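Local coordinates for lipoprotein (Clostridium difficile, PDB 4OTE), which probably binds methionine outside the membrane as the lipid-anchored substrate-binding component of an NlpA-family uptake system, and also binds zinc ions, at residues Glu18-Leu23 / Asp218-Asp223. Numbering follows the deposited sequence.
Sequences ELLEEL and DVLTSD. With ZN (zinc ion), chain G; ZN (zinc ion), chain H.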
loop_
_atom_site.group_PDB
_atom_site.type_symbol
_atom_site.label_atom_id
_atom_site.label_comp_id
_atom_site.label_asym_id
_atom_site.label_seq_id
_atom_site.Cartn_x
_atom_site.Cartn_y
_atom_site.Cartn_z
ATOM N N GLU A 18 -12.069 0.487 6.140
ATOM C CA GLU A 18 -13.171 -0.461 6.283
ATOM C C GLU A 18 -12.889 -1.490 7.384
ATOM O O GLU A 18 -13.815 -1.927 8.063
ATOM C CB GLU A 18 -13.471 -1.131 4.931
ATOM C CG GLU A 18 -14.432 -2.318 4.940
ATOM C CD GLU A 18 -15.795 -2.033 5.556
ATOM O OE1 GLU A 18 -16.164 -0.856 5.737
ATOM O OE2 GLU A 18 -16.517 -3.012 5.860
ATOM N N LEU A 19 -11.617 -1.852 7.573
ATOM C CA LEU A 19 -11.222 -2.718 8.689
ATOM C C LEU A 19 -11.521 -2.034 10.027
ATOM O O LEU A 19 -12.156 -2.625 10.901
ATOM C CB LEU A 19 -9.742 -3.093 8.597
ATOM C CG LEU A 19 -9.118 -3.814 9.798
ATOM C CD1 LEU A 19 -9.869 -5.100 10.126
ATOM C CD2 LEU A 19 -7.642 -4.103 9.550
ATOM N N LEU A 20 -11.075 -0.788 10.176
ATOM C CA LEU A 20 -11.356 -0.013 11.385
ATOM C C LEU A 20 -12.861 0.115 11.649
ATOM O O LEU A 20 -13.300 -0.032 12.790
ATOM C CB LEU A 20 -10.717 1.377 11.307
ATOM C CG LEU A 20 -9.195 1.441 11.470
ATOM C CD1 LEU A 20 -8.655 2.775 10.977
ATOM C CD2 LEU A 20 -8.783 1.190 12.911
ATOM N N GLU A 21 -13.642 0.375 10.599
ATOM C CA GLU A 21 -15.094 0.529 10.735
ATOM C C GLU A 21 -15.726 -0.734 11.309
ATOM O O GLU A 21 -16.581 -0.658 12.189
ATOM C CB GLU A 21 -15.760 0.854 9.388
ATOM C CG GLU A 21 -15.482 2.248 8.834
ATOM C CD GLU A 21 -16.193 3.369 9.575
ATOM O OE1 GLU A 21 -16.939 3.094 10.538
ATOM O OE2 GLU A 21 -16.014 4.547 9.183
ATOM N N GLU A 22 -15.300 -1.890 10.809
ATOM C CA GLU A 22 -15.832 -3.168 11.281
ATOM C C GLU A 22 -15.311 -3.554 12.667
ATOM O O GLU A 22 -15.858 -4.448 13.295
ATOM C CB GLU A 22 -15.536 -4.280 10.271
ATOM C CG GLU A 22 -16.258 -4.111 8.941
ATOM C CD GLU A 22 -17.764 -4.294 9.046
ATOM O OE1 GLU A 22 -18.235 -4.882 10.038
ATOM O OE2 GLU A 22 -18.493 -3.861 8.129
ATOM N N LEU A 23 -14.264 -2.879 13.136
ATOM C CA LEU A 23 -13.720 -3.101 14.480
ATOM C C LEU A 23 -14.265 -2.129 15.535
ATOM O O LEU A 23 -13.886 -2.221 16.704
ATOM C CB LEU A 23 -12.189 -3.014 14.448
ATOM C CG LEU A 23 -11.481 -4.186 13.778
ATOM C CD1 LEU A 23 -10.019 -3.847 13.524
ATOM C CD2 LEU A 23 -11.603 -5.450 14.617
ATOM N N ASP A 218 -4.265 -3.589 19.840
ATOM C CA ASP A 218 -4.902 -4.802 20.354
ATOM C C ASP A 218 -5.988 -5.286 19.399
ATOM O O ASP A 218 -5.951 -6.429 18.947
ATOM C CB ASP A 218 -5.495 -4.577 21.756
ATOM C CG ASP A 218 -4.474 -4.770 22.864
ATOM O OD1 ASP A 218 -3.330 -5.179 22.562
ATOM O OD2 ASP A 218 -4.820 -4.519 24.043
ATOM N N VAL A 219 -6.936 -4.410 19.066
ATOM C CA VAL A 219 -8.047 -4.820 18.207
ATOM C C VAL A 219 -7.581 -5.110 16.780
ATOM O O VAL A 219 -8.143 -5.981 16.120
ATOM C CB VAL A 219 -9.220 -3.810 18.199
ATOM C CG1 VAL A 219 -9.671 -3.504 19.623
ATOM C CG2 VAL A 219 -8.856 -2.532 17.459
ATOM N N LEU A 220 -6.550 -4.406 16.316
ATOM C CA LEU A 220 -6.066 -4.581 14.940
ATOM C C LEU A 220 -5.267 -5.870 14.723
ATOM O O LEU A 220 -5.073 -6.287 13.585
ATOM C CB LEU A 220 -5.245 -3.370 14.483
ATOM C CG LEU A 220 -6.062 -2.188 13.958
ATOM C CD1 LEU A 220 -5.240 -0.907 13.998
ATOM C CD2 LEU A 220 -6.565 -2.459 12.548
ATOM N N THR A 221 -4.805 -6.486 15.809
ATOM C CA THR A 221 -4.141 -7.786 15.749
ATOM C C THR A 221 -5.026 -8.898 16.340
ATOM O O THR A 221 -4.544 -9.989 16.625
ATOM C CB THR A 221 -2.784 -7.753 16.479
ATOM O OG1 THR A 221 -2.972 -7.314 17.828
ATOM C CG2 THR A 221 -1.826 -6.804 15.784
ATOM N N SER A 222 -6.319 -8.623 16.505
ATOM C CA SER A 222 -7.258 -9.595 17.075
ATOM C C SER A 222 -7.645 -10.669 16.069
ATOM O O SER A 222 -7.455 -10.501 14.868
ATOM C CB SER A 222 -8.534 -8.885 17.546
ATOM O OG SER A 222 -9.253 -8.337 16.446
ATOM N N ASP A 223 -8.223 -11.760 16.564
ATOM C CA ASP A 223 -8.787 -12.789 15.692
ATOM C C ASP A 223 -9.881 -12.218 14.783
ATOM O O ASP A 223 -10.018 -12.638 13.635
ATOM C CB ASP A 223 -9.361 -13.946 16.514
ATOM C CG ASP A 223 -8.292 -14.760 17.222
ATOM O OD1 ASP A 223 -7.088 -14.621 16.921
ATOM O OD2 ASP A 223 -8.662 -15.577 18.089
HETATM ZN ZN ZN G . -18.281 -2.380 6.744
HETATM ZN ZN ZN H . -17.256 5.906 10.033
#
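L19 and L23 reach L220 from successive turns by different torsions: in L19, CG lies anti to the backbone N (chi1 171°), whereas in L23 it lies anti to the carbonyl carbon (chi1 -72°). Both branches converge on one methyl, CD2 of L220. L19 CD2 meets it at 3.6 Å, the two side chains slanting across one another, and L23 CD1 touches it at 3.8 Å, its side chain lying nearly perpendicular to that of L220. The other methyl of L220, CD1, faces L20 CD2 at 4.3 Å, so the leucine fits among all three leucines of 18-23. L23 also rests on the last turn of helix 211-220, where its CD1 approaches V219 CG2 and its CD2 lies 3.8 Å from the carbonyl oxygen V219 O. That oxygen accepts a 2.6 Å hydrogen bond from S222 OG, the donor tilted 22° from the carbonyl plane. The same hydroxyl caps A225 N, making S222 the N-cap of helix 223-233 and tying the end of one helix to the start of the next. L228 of that following helix packs on L19 and L23, while L20 turns to V9 and A11 of strand 6-12. On helix 13-22, E18 OE2 and E22 OE2, one turn apart, bind a zinc ion at 2.1 and 2.0 Å, with E18 OE1 at a longer 2.8 Å and a further ligand from outside the two segments; E21 OE2 binds a second zinc ion. The metal probably offsets repulsion between the E18 and E22 carboxylates, and K232 adds a hydrogen bond to E18 OE2. Apolar packing alone thus joins 18-23 to 218-223 within one lobe of the periplasmic-binding-protein fold: V219 O, covered by L23, is satisfied inside 218-223, and the metal-binding carboxylates take no part in the interface.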